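PDB 4MBG: CaaX farnesyltransferase beta subunit Ram1 from Aspergillus fumigatus, which probably binds the peptide substrate, as the beta subunit of a zinc-dependent heterodimer that transfers farnesyl from farnesyl diphosphate to a cysteine near the C-terminus of target proteins. Local coordinates for residues L363-Y368 against S431-Y436; R151-Y156 against S202-V207; C317-L322 against R334-A339. All coordinates share one frame; numbering follows the deposited sequence. Where two conformers were deposited one is given.

How the contacts relate
Along the chain contact 2 closes first, contact 3 follows and contact 1 comes last, all within the alpha-alpha toroid of the prenyltransferase beta subunit. The centres of contacts 1 and 2 are about 17 Å apart, and these two meet directly: Tyr436 OH lies 3.6 Å from Tyr156 CE2, so helices 431-444 and 151-164 are neighbours. Contact 3 stands apart, its centre about 23 Å from that of contact 1 and about 25 Å from that of contact 2. Farnesyl diphosphate nevertheless touches a residue of each: Tyr368 in contact 1, Trp153 in contact 2 and Cys317 in contact 3. Zinc-centred chemistry and prenyl binding thus draw on distant parts of one helical ring.

Contact 1: residues L363-Y368 against S431-Y436; sequences LVDGCY and SYHTCY. With ZN (zinc ion), chain G; FPP (farnesyl diphosphate), chain F; EDO (1,2-ethanediol), chain I.
Asp365, Cys367 and His433 meet at a zinc ion, which joins 363-368 to 431-436 where no direct hydrogen bond does. The carboxylate grips the metal unequally, Asp365 OD2 at 2.0 Å and OD1 at 2.5 Å, while Cys367 SG binds at 2.3 Å and His433 NE2 at 2.1 Å; a water completes the shell. Carboxylate and imidazole lie nearly coplanar, 25° apart. Asp365 OD1 also accepts from Cys367 N in a nearly straight bond (172°) that meets it from above the carboxylate plane, capping the turn that leads into the next helix and fixing the two ligands against each other. With SG held between the backbone N and the carbonyl carbon (chi1 67°), Cys367 turns its sulfur to the metal, and its CB packs 3.5 Å from Tyr432 CE2. Tyr432 OH touches this sulfur but is hydrogen-bonded to Trp371. Tyr368, next in sequence to the zinc ligand Cys367, donates from OH to O3B of farnesyl diphosphate (2.6 Å), which places the diphosphate near the metal, as in farnesyltransferases generally. On helix 431-444, Cys435 and Tyr436 pack against helix 151-164 and Thr434 against helix 126-135, while Val364 leans on helix 89-105.

Contact 2: residues R151-Y156 against S202-V207; sequences RPWMVY and SSYAAV. With K (potassium ion), chain J.
Ala205 packs its methyl among Pro152, Trp153 and Tyr156, where the axes of segments 151-156 and 202-207 come within 8.2 Å, crossing at 30° and running in nearly the same direction. Apolar contacts dominate. Ala205 CB sits 4.0 Å from Pro152 CB and 3.9 Å from Tyr156 CB; the small side chain lets the backbones come close here, Trp153 CA and Ala205 CA being nearest neighbours. The proline ring edges toward Ser202, with Pro152 CG 4.1 Å from Ser202 CB.

Aromatic contacts form the second group. The same methyl stands over one face of the Trp153 indole, a CH-pi contact with CB 4.3 Å from the centroid of the six-membered ring. The far end of that ring reaches Tyr204: Trp153 CH2 lies 3.5 Å from Tyr204 CD2, with ring planes 58° apart, an oblique meeting. The tyrosine gets there because its CG is anti to the backbone N (chi1 167°).

Polar contacts are few. One water bridges the two hydroxyls, donating to Tyr156 OH and lying 2.9 Å from Tyr204 OH; these also bond to Val499 O and Tyr255 OH respectively. A potassium ion lies 3.4 Å from Trp153 NE1, too long and the wrong kind of atom for a firm metal bond.

The helix pair is flanked by helix 173-181, whose Phe180 touches Pro152, Val155 and Ala206, and by helix 251-263, which takes Tyr204 and Val207. Arg151, buried against the alpha subunit, hydrogen-bonds the backbone carbonyls of its Leu44 and Ala45.

Contact 3: residues C317-L322 against R334-A339; sequences CALACL and RYMNIA
Leu322 and Met336 form the tight part of this contact. Leu322 CD1 lies 3.9 Å from Met336 CG and 4.1 Å from Met336 CE, so one branch of the leucine touches the methionine both near its root and at its terminal methyl. The thioether can do this because its chain folds at chi2 (-66°), bringing CE back toward helix 312-323 while CG stays close to the leucine.

Around this pair the packing is slacker. Ala318 CB approaches Met336 CE only to 4.5 Å, and Leu319 CD2 stands equally far from Met336 CG. The other branch of Leu322 turns to the partly exposed Tyr335, with CD2 4.3 Å from Tyr335 CB. Beyond it lies the solvent side, where exposed Arg334 reaches along Tyr335 and its guanidinium has the tyrosine OH over one face. The interface itself contains no hydrogen bond.

Met336 is the first residue to leave helical geometry after helix 328-335, and Asn337 then caps helix 338-346 through a weak bond from Ala339 N to its OD1. The carbonyls of Tyr335 and Met336 are hydrogen-bonded by Lys230 and Ser227 of the alpha subunit. Leu319 also meets helix 375-384 and Leu322 helix 288-293, placing this apolar helix-to-turn packing within the alpha-alpha toroid of the prenyltransferase beta subunit, away from its zinc site.

Contact 1: residues L363-Y368 against S431-Y436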
loop_
_atom_site.group_PDB
_atom_site.type_symbol
_atom_site.label_atom_id
_atom_site.label_comp_id
_atom_site.label_asym_id
_atom_site.label_seq_id
_atom_site.Cartn_x
_atom_site.Cartn_y
_atom_site.Cartn_z
ATOM N N LEU B 363 -3.150 -13.206 -2.780
ATOM C CA LEU B 363 -2.763 -13.603 -4.147
ATOM C C LEU B 363 -1.849 -12.576 -4.813
ATOM O O LEU B 363 -1.922 -11.394 -4.510
ATOM C CB LEU B 363 -4.011 -13.759 -5.034
ATOM C CG LEU B 363 -5.059 -14.779 -4.552
ATOM C CD1 LEU B 363 -6.286 -14.684 -5.463
ATOM C CD2 LEU B 363 -4.488 -16.204 -4.527
ATOM N N VAL B 364 -1.026 -13.029 -5.761
ATOM C CA VAL B 364 -0.249 -12.093 -6.572
ATOM C C VAL B 364 -1.168 -11.105 -7.298
ATOM O O VAL B 364 -2.346 -11.398 -7.549
ATOM C CB VAL B 364 0.654 -12.841 -7.578
ATOM C CG1 VAL B 364 1.661 -13.730 -6.819
ATOM C CG2 VAL B 364 -0.230 -13.657 -8.567
ATOM N N ASP B 365 -0.621 -9.941 -7.644
ATOM C CA ASP B 365 -1.385 -8.896 -8.334
ATOM C C ASP B 365 -0.345 -7.986 -8.986
ATOM O O ASP B 365 0.632 -7.575 -8.341
ATOM C CB ASP B 365 -2.271 -8.157 -7.312
ATOM C CG ASP B 365 -2.989 -6.939 -7.880
ATOM O OD1 ASP B 365 -2.625 -6.404 -8.956
ATOM O OD2 ASP B 365 -3.936 -6.471 -7.208
ATOM N N GLY B 366 -0.532 -7.709 -10.274
ATOM C CA GLY B 366 0.440 -6.923 -11.030
ATOM C C GLY B 366 0.644 -5.504 -10.489
ATOM O O GLY B 366 1.674 -4.895 -10.772
ATOM N N CYS B 367 -0.304 -4.936 -9.748
ATOM C CA CYS B 367 -0.028 -3.570 -9.254
ATOM C C CYS B 367 1.074 -3.566 -8.186
ATOM O O CYS B 367 1.753 -2.541 -7.981
ATOM C CB CYS B 367 -1.272 -2.832 -8.734
ATOM S SG CYS B 367 -2.017 -3.527 -7.209
ATOM N N TYR B 368 1.270 -4.702 -7.518
ATOM C CA TYR B 368 2.297 -4.765 -6.487
ATOM C C TYR B 368 3.673 -4.812 -7.135
ATOM O O TYR B 368 4.678 -4.733 -6.438
ATOM C CB TYR B 368 2.100 -5.973 -5.534
ATOM C CG TYR B 368 0.778 -5.846 -4.797
ATOM C CD1 TYR B 368 0.415 -4.634 -4.216
ATOM C CD2 TYR B 368 -0.129 -6.884 -4.766
ATOM C CE1 TYR B 368 -0.840 -4.460 -3.580
ATOM C CE2 TYR B 368 -1.401 -6.732 -4.124
ATOM C CZ TYR B 368 -1.728 -5.520 -3.537
ATOM O OH TYR B 368 -2.952 -5.344 -2.914
ATOM N N SER B 431 -6.596 1.281 -15.984
ATOM C CA SER B 431 -5.422 2.135 -16.152
ATOM C C SER B 431 -4.543 2.166 -14.894
ATOM O O SER B 431 -3.348 2.409 -14.991
ATOM C CB SER B 431 -5.781 3.547 -16.619
ATOM O OG SER B 431 -6.561 4.241 -15.678
ATOM N N TYR B 432 -5.135 1.875 -13.734
ATOM C CA TYR B 432 -4.382 1.770 -12.484
ATOM C C TYR B 432 -3.412 0.579 -12.594
ATOM O O TYR B 432 -2.212 0.707 -12.308
ATOM C CB TYR B 432 -5.344 1.595 -11.302
ATOM C CG TYR B 432 -4.705 1.053 -10.040
ATOM C CD1 TYR B 432 -4.106 1.905 -9.097
ATOM C CD2 TYR B 432 -4.714 -0.321 -9.777
ATOM C CE1 TYR B 432 -3.515 1.386 -7.936
ATOM C CE2 TYR B 432 -4.145 -0.833 -8.619
ATOM C CZ TYR B 432 -3.538 0.018 -7.713
ATOM O OH TYR B 432 -2.966 -0.526 -6.586
ATOM N N HIS B 433 -3.935 -0.577 -13.004
ATOM C CA HIS B 433 -3.093 -1.757 -13.158
ATOM C C HIS B 433 -2.085 -1.618 -14.296
ATOM O O HIS B 433 -0.979 -2.170 -14.231
ATOM C CB HIS B 433 -3.937 -3.048 -13.256
ATOM C CG HIS B 433 -4.451 -3.493 -11.916
ATOM N ND1 HIS B 433 -5.710 -3.185 -11.452
ATOM C CD2 HIS B 433 -3.818 -4.129 -10.902
ATOM C CE1 HIS B 433 -5.839 -3.629 -10.211
ATOM N NE2 HIS B 433 -4.703 -4.209 -9.857
ATOM N N THR B 434 -2.466 -0.884 -15.330
ATOM C CA THR B 434 -1.552 -0.631 -16.444
ATOM C C THR B 434 -0.384 0.239 -15.965
ATOM O O THR B 434 0.785 -0.079 -16.203
ATOM C CB THR B 434 -2.294 0.068 -17.600
ATOM O OG1 THR B 434 -3.362 -0.775 -18.032
ATOM C CG2 THR B 434 -1.357 0.337 -18.772
ATOM N N CYS B 435 -0.701 1.328 -15.273
ATOM C CA CYS B 435 0.353 2.207 -14.755
ATOM C C CYS B 435 1.342 1.424 -13.860
ATOM O O CYS B 435 2.567 1.487 -14.042
ATOM C CB CYS B 435 -0.290 3.384 -13.972
ATOM S SG CYS B 435 0.864 4.365 -12.990
ATOM N N TYR B 436 0.821 0.679 -12.884
ATOM C CA TYR B 436 1.728 0.109 -11.892
ATOM C C TYR B 436 2.447 -1.154 -12.366
ATOM O O TYR B 436 3.546 -1.409 -11.915
ATOM C CB TYR B 436 1.043 -0.052 -10.501
ATOM C CG TYR B 436 0.754 1.310 -9.896
ATOM C CD1 TYR B 436 1.811 2.184 -9.594
ATOM C CD2 TYR B 436 -0.556 1.734 -9.629
ATOM C CE1 TYR B 436 1.592 3.427 -9.027
ATOM C CE2 TYR B 436 -0.803 2.996 -9.059
ATOM C CZ TYR B 436 0.262 3.835 -8.765
ATOM O OH TYR B 436 0.017 5.078 -8.208
HETATM ZN ZN ZN G . -3.970 -4.571 -7.952
HETATM C C1 FPP F . -6.385 -4.241 0.162
HETATM O O1 FPP F . -7.285 -4.491 -0.888
HETATM C C2 FPP F . -5.524 -3.178 -0.103
HETATM C C3 FPP F . -4.978 -2.215 0.917
HETATM C C4 FPP F . -6.019 -1.743 1.910
HETATM C C5 FPP F . -4.096 -1.114 0.262
HETATM C C6 FPP F . -4.661 0.053 -0.532
HETATM C C7 FPP F . -3.821 1.103 -0.978
HETATM C C8 FPP F . -2.882 0.925 -2.141
HETATM C C10 FPP F . -3.454 0.216 -3.329
HETATM C C9 FPP F . -2.150 2.205 -2.556
HETATM C C11 FPP F . -1.774 3.231 -1.492
HETATM C C12 FPP F . -0.755 4.134 -1.827
HETATM C C13 FPP F . -1.025 5.501 -2.420
HETATM C C14 FPP F . -2.429 5.946 -2.748
HETATM C C15 FPP F . 0.138 6.367 -2.807
HETATM P PA FPP F . -7.528 -5.941 -1.426
HETATM O O1A FPP F . -8.044 -6.825 -0.332
HETATM O O2A FPP F . -8.533 -5.742 -2.520
HETATM O O3A FPP F . -6.189 -6.479 -2.051
HETATM P PB FPP F . -5.250 -7.645 -1.497
HETATM O O1B FPP F . -5.968 -8.963 -1.499
HETATM O O2B FPP F . -4.718 -7.321 -0.140
HETATM O O3B FPP F . -4.129 -7.629 -2.522
HETATM C C1 EDO I . -10.107 3.974 -15.528
HETATM O O1 EDO I . -8.953 3.986 -14.464
HETATM C C2 EDO I . -10.460 2.486 -15.838
HETATM O O2 EDO I . -9.243 2.154 -16.589
HETATM O O HOH W 1 -5.626 -3.893 -6.791
#

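Contact 2: residues R151-Y156 against S202-V207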
loop_
_atom_site.group_PDB
_atom_site.type_symbol
_atom_site.label_atom_id
_atom_site.label_comp_id
_atom_site.label_asym_id
_atom_site.label_seq_id
_atom_site.Cartn_x
_atom_site.Cartn_y
_atom_site.Cartn_z
ATOM N N ARG B 151 -10.945 11.014 -10.488
ATOM C CA ARG B 151 -10.519 11.584 -11.769
ATOM C C ARG B 151 -9.050 12.070 -11.806
ATOM O O ARG B 151 -8.365 11.863 -12.801
ATOM C CB ARG B 151 -11.509 12.653 -12.269
ATOM C CG ARG B 151 -12.804 12.041 -12.826
ATOM C CD ARG B 151 -13.747 13.110 -13.420
ATOM N NE ARG B 151 -13.067 13.859 -14.470
ATOM C CZ ARG B 151 -12.875 15.169 -14.467
ATOM N NH1 ARG B 151 -13.363 15.916 -13.485
ATOM N NH2 ARG B 151 -12.219 15.730 -15.476
ATOM N N PRO B 152 -8.547 12.672 -10.710
ATOM C CA PRO B 152 -7.135 13.059 -10.762
ATOM C C PRO B 152 -6.222 11.845 -10.895
ATOM O O PRO B 152 -5.215 11.918 -11.615
ATOM C CB PRO B 152 -6.920 13.793 -9.429
ATOM C CG PRO B 152 -8.321 14.425 -9.163
ATOM C CD PRO B 152 -9.263 13.318 -9.589
ATOM N N TRP B 153 -6.579 10.738 -10.241
ATOM C CA TRP B 153 -5.793 9.506 -10.397
ATOM C C TRP B 153 -5.807 9.020 -11.833
ATOM O O TRP B 153 -4.780 8.558 -12.356
ATOM C CB TRP B 153 -6.362 8.385 -9.534
ATOM C CG TRP B 153 -5.926 8.387 -8.104
ATOM C CD1 TRP B 153 -6.740 8.406 -6.998
ATOM C CD2 TRP B 153 -4.583 8.271 -7.614
ATOM N NE1 TRP B 153 -5.984 8.334 -5.855
ATOM C CE2 TRP B 153 -4.654 8.260 -6.203
ATOM C CE3 TRP B 153 -3.326 8.189 -8.230
ATOM C CZ2 TRP B 153 -3.518 8.181 -5.399
ATOM C CZ3 TRP B 153 -2.189 8.098 -7.427
ATOM C CH2 TRP B 153 -2.297 8.104 -6.031
ATOM N N MET B 154 -6.966 9.095 -12.472
ATOM C CA MET B 154 -7.071 8.608 -13.846
ATOM C C MET B 154 -6.128 9.382 -14.748
ATOM O O MET B 154 -5.464 8.799 -15.611
ATOM C CB MET B 154 -8.519 8.683 -14.336
ATOM C CG MET B 154 -9.409 7.699 -13.561
ATOM S SD MET B 154 -11.156 8.100 -13.619
ATOM C CE MET B 154 -11.524 7.870 -15.353
ATOM N N VAL B 155 -6.013 10.682 -14.508
ATOM C CA VAL B 155 -5.068 11.497 -15.285
ATOM C C VAL B 155 -3.631 11.049 -15.005
ATOM O O VAL B 155 -2.850 10.791 -15.928
ATOM C CB VAL B 155 -5.245 12.997 -14.995
ATOM C CG1 VAL B 155 -4.183 13.832 -15.736
ATOM C CG2 VAL B 155 -6.662 13.436 -15.415
ATOM N N TYR B 156 -3.294 10.919 -13.734
ATOM C CA TYR B 156 -1.951 10.474 -13.361
ATOM C C TYR B 156 -1.564 9.094 -13.925
ATOM O O TYR B 156 -0.483 8.949 -14.511
ATOM C CB TYR B 156 -1.772 10.476 -11.837
ATOM C CG TYR B 156 -0.522 9.732 -11.417
ATOM C CD1 TYR B 156 0.751 10.295 -11.599
ATOM C CD2 TYR B 156 -0.610 8.427 -10.904
ATOM C CE1 TYR B 156 1.906 9.591 -11.228
ATOM C CE2 TYR B 156 0.525 7.723 -10.526
ATOM C CZ TYR B 156 1.771 8.303 -10.696
ATOM O OH TYR B 156 2.862 7.575 -10.335
ATOM N N SER B 202 -5.705 13.078 -4.293
ATOM C CA SER B 202 -5.993 13.908 -5.464
ATOM C C SER B 202 -4.893 14.912 -5.675
ATOM O O SER B 202 -4.519 15.205 -6.810
ATOM C CB SER B 202 -7.257 14.743 -5.234
ATOM O OG SER B 202 -8.266 13.969 -4.694
ATOM N N SER B 203 -4.436 15.511 -4.581
ATOM C CA SER B 203 -3.384 16.515 -4.672
ATOM C C SER B 203 -2.054 15.908 -5.159
ATOM O O SER B 203 -1.359 16.486 -5.990
ATOM C CB SER B 203 -3.201 17.241 -3.330
ATOM O OG SER B 203 -4.372 17.984 -2.985
ATOM N N TYR B 204 -1.724 14.729 -4.649
ATOM C CA TYR B 204 -0.543 13.990 -5.094
ATOM C C TYR B 204 -0.659 13.669 -6.589
ATOM O O TYR B 204 0.279 13.911 -7.370
ATOM C CB TYR B 204 -0.468 12.713 -4.255
ATOM C CG TYR B 204 0.485 11.623 -4.695
ATOM C CD1 TYR B 204 1.790 11.557 -4.192
ATOM C CD2 TYR B 204 0.042 10.596 -5.514
ATOM C CE1 TYR B 204 2.652 10.510 -4.549
ATOM C CE2 TYR B 204 0.894 9.546 -5.874
ATOM C CZ TYR B 204 2.192 9.512 -5.376
ATOM O OH TYR B 204 3.014 8.466 -5.740
ATOM N N ALA B 205 -1.812 13.125 -6.993
ATOM C CA ALA B 205 -1.988 12.780 -8.401
ATOM C C ALA B 205 -1.870 14.033 -9.285
ATOM O O ALA B 205 -1.264 14.001 -10.358
ATOM C CB ALA B 205 -3.354 12.073 -8.636
ATOM N N ALA B 206 -2.448 15.138 -8.828
ATOM C CA ALA B 206 -2.407 16.375 -9.607
ATOM C C ALA B 206 -0.993 16.922 -9.695
ATOM O O ALA B 206 -0.566 17.357 -10.762
ATOM C CB ALA B 206 -3.356 17.438 -9.014
ATOM N N VAL B 207 -0.269 16.910 -8.575
ATOM C CA VAL B 207 1.109 17.428 -8.575
ATOM C C VAL B 207 2.025 16.602 -9.468
ATOM O O VAL B 207 2.848 17.150 -10.228
ATOM C CB VAL B 207 1.691 17.550 -7.144
ATOM C CG1 VAL B 207 3.233 17.823 -7.192
ATOM C CG2 VAL B 207 0.945 18.675 -6.362
HETATM K K K J . -6.434 7.090 -2.751
HETATM O O HOH W 2 2.243 6.586 -7.761
HETATM O O HOH W 3 -5.660 4.018 -2.348
#

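Contact 3: residues C317-L322 against R334-A339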
loop_
_atom_site.group_PDB
_atom_site.type_symbol
_atom_site.label_atom_id
_atom_site.label_comp_id
_atom_site.label_asym_id
_atom_site.label_seq_id
_atom_site.Cartn_x
_atom_site.Cartn_y
_atom_site.Cartn_z
ATOM N N CYS B 317 4.533 3.131 0.963
ATOM C CA CYS B 317 4.259 4.481 1.460
ATOM C C CYS B 317 5.175 4.870 2.623
ATOM O O CYS B 317 5.710 5.981 2.665
ATOM C CB CYS B 317 2.801 4.614 1.897
ATOM S SG CYS B 317 1.645 4.592 0.504
ATOM N N ALA B 318 5.349 3.960 3.574
ATOM C CA ALA B 318 6.143 4.272 4.777
ATOM C C ALA B 318 7.620 4.365 4.445
ATOM O O ALA B 318 8.298 5.271 4.925
ATOM C CB ALA B 318 5.909 3.224 5.877
ATOM N N LEU B 319 8.131 3.438 3.630
ATOM C CA LEU B 319 9.568 3.462 3.317
ATOM C C LEU B 319 9.909 4.667 2.449
ATOM O O LEU B 319 10.946 5.324 2.646
ATOM C CB LEU B 319 9.983 2.176 2.611
ATOM C CG LEU B 319 9.971 0.957 3.538
ATOM C CD1 LEU B 319 10.123 -0.326 2.712
ATOM C CD2 LEU B 319 11.075 1.062 4.628
ATOM N N ALA B 320 9.044 4.971 1.485
ATOM C CA ALA B 320 9.297 6.127 0.633
ATOM C C ALA B 320 9.207 7.400 1.456
ATOM O O ALA B 320 10.049 8.307 1.313
ATOM C CB ALA B 320 8.302 6.156 -0.568
ATOM N N CYS B 321 8.232 7.453 2.366
ATOM C CA CYS B 321 8.116 8.624 3.244
ATOM C C CYS B 321 9.376 8.790 4.129
ATOM O O CYS B 321 9.897 9.910 4.304
ATOM C CB CYS B 321 6.844 8.524 4.114
ATOM S SG CYS B 321 6.429 10.099 4.872
ATOM N N LEU B 322 9.884 7.685 4.679
ATOM C CA LEU B 322 11.100 7.764 5.496
ATOM C C LEU B 322 12.262 8.347 4.670
ATOM O O LEU B 322 13.038 9.168 5.154
ATOM C CB LEU B 322 11.503 6.391 6.059
ATOM C CG LEU B 322 10.619 5.886 7.222
ATOM C CD1 LEU B 322 11.026 4.470 7.623
ATOM C CD2 LEU B 322 10.716 6.793 8.441
ATOM N N ARG B 334 16.894 3.061 11.508
ATOM C CA ARG B 334 16.596 3.703 12.780
ATOM C C ARG B 334 15.151 3.435 13.200
ATOM O O ARG B 334 14.861 3.131 14.380
ATOM C CB ARG B 334 16.842 5.206 12.720
ATOM C CG ARG B 334 16.445 5.868 14.041
ATOM C CD ARG B 334 16.888 7.307 14.163
ATOM N NE ARG B 334 16.488 7.844 15.473
ATOM C CZ ARG B 334 16.675 9.105 15.858
ATOM N NH1 ARG B 334 17.261 9.962 15.039
ATOM N NH2 ARG B 334 16.266 9.511 17.059
ATOM N N TYR B 335 14.238 3.540 12.236
ATOM C CA TYR B 335 12.809 3.486 12.555
ATOM C C TYR B 335 12.132 2.170 12.236
ATOM O O TYR B 335 11.020 1.933 12.703
ATOM C CB TYR B 335 12.050 4.652 11.885
ATOM C CG TYR B 335 12.533 5.971 12.437
ATOM C CD1 TYR B 335 12.120 6.400 13.700
ATOM C CD2 TYR B 335 13.454 6.748 11.742
ATOM C CE1 TYR B 335 12.571 7.588 14.227
ATOM C CE2 TYR B 335 13.905 7.959 12.268
ATOM C CZ TYR B 335 13.479 8.352 13.513
ATOM O OH TYR B 335 13.925 9.539 14.050
ATOM N N MET B 336 12.794 1.320 11.451
ATOM C CA MET B 336 12.240 0.012 11.130
ATOM C C MET B 336 13.189 -1.086 11.561
ATOM O O MET B 336 14.410 -0.926 11.494
ATOM C CB MET B 336 11.985 -0.116 9.613
ATOM C CG MET B 336 10.921 0.835 9.083
ATOM S SD MET B 336 9.292 0.401 9.775
ATOM C CE MET B 336 8.375 1.888 9.346
ATOM N N ASN B 337 12.633 -2.203 12.000
ATOM C CA ASN B 337 13.441 -3.389 12.226
ATOM C C ASN B 337 13.679 -4.078 10.865
ATOM O O ASN B 337 12.790 -4.714 10.330
ATOM C CB ASN B 337 12.741 -4.342 13.199
ATOM C CG ASN B 337 13.599 -5.558 13.535
ATOM O OD1 ASN B 337 14.677 -5.705 12.996
ATOM N ND2 ASN B 337 13.138 -6.399 14.467
ATOM N N ILE B 338 14.873 -3.930 10.296
ATOM C CA ILE B 338 15.141 -4.468 8.972
ATOM C C ILE B 338 15.216 -6.003 9.009
ATOM O O ILE B 338 14.911 -6.678 8.019
ATOM C CB ILE B 338 16.387 -3.788 8.330
ATOM C CG1 ILE B 338 16.071 -2.316 8.060
ATOM C CG2 ILE B 338 16.788 -4.482 7.031
ATOM C CD1 ILE B 338 17.256 -1.489 7.562
ATOM N N ALA B 339 15.554 -6.547 10.174
ATOM C CA ALA B 339 15.644 -8.006 10.359
ATOM C C ALA B 339 14.332 -8.749 10.124
ATOM O O ALA B 339 14.333 -9.915 9.715
ATOM C CB ALA B 339 16.200 -8.335 11.764
#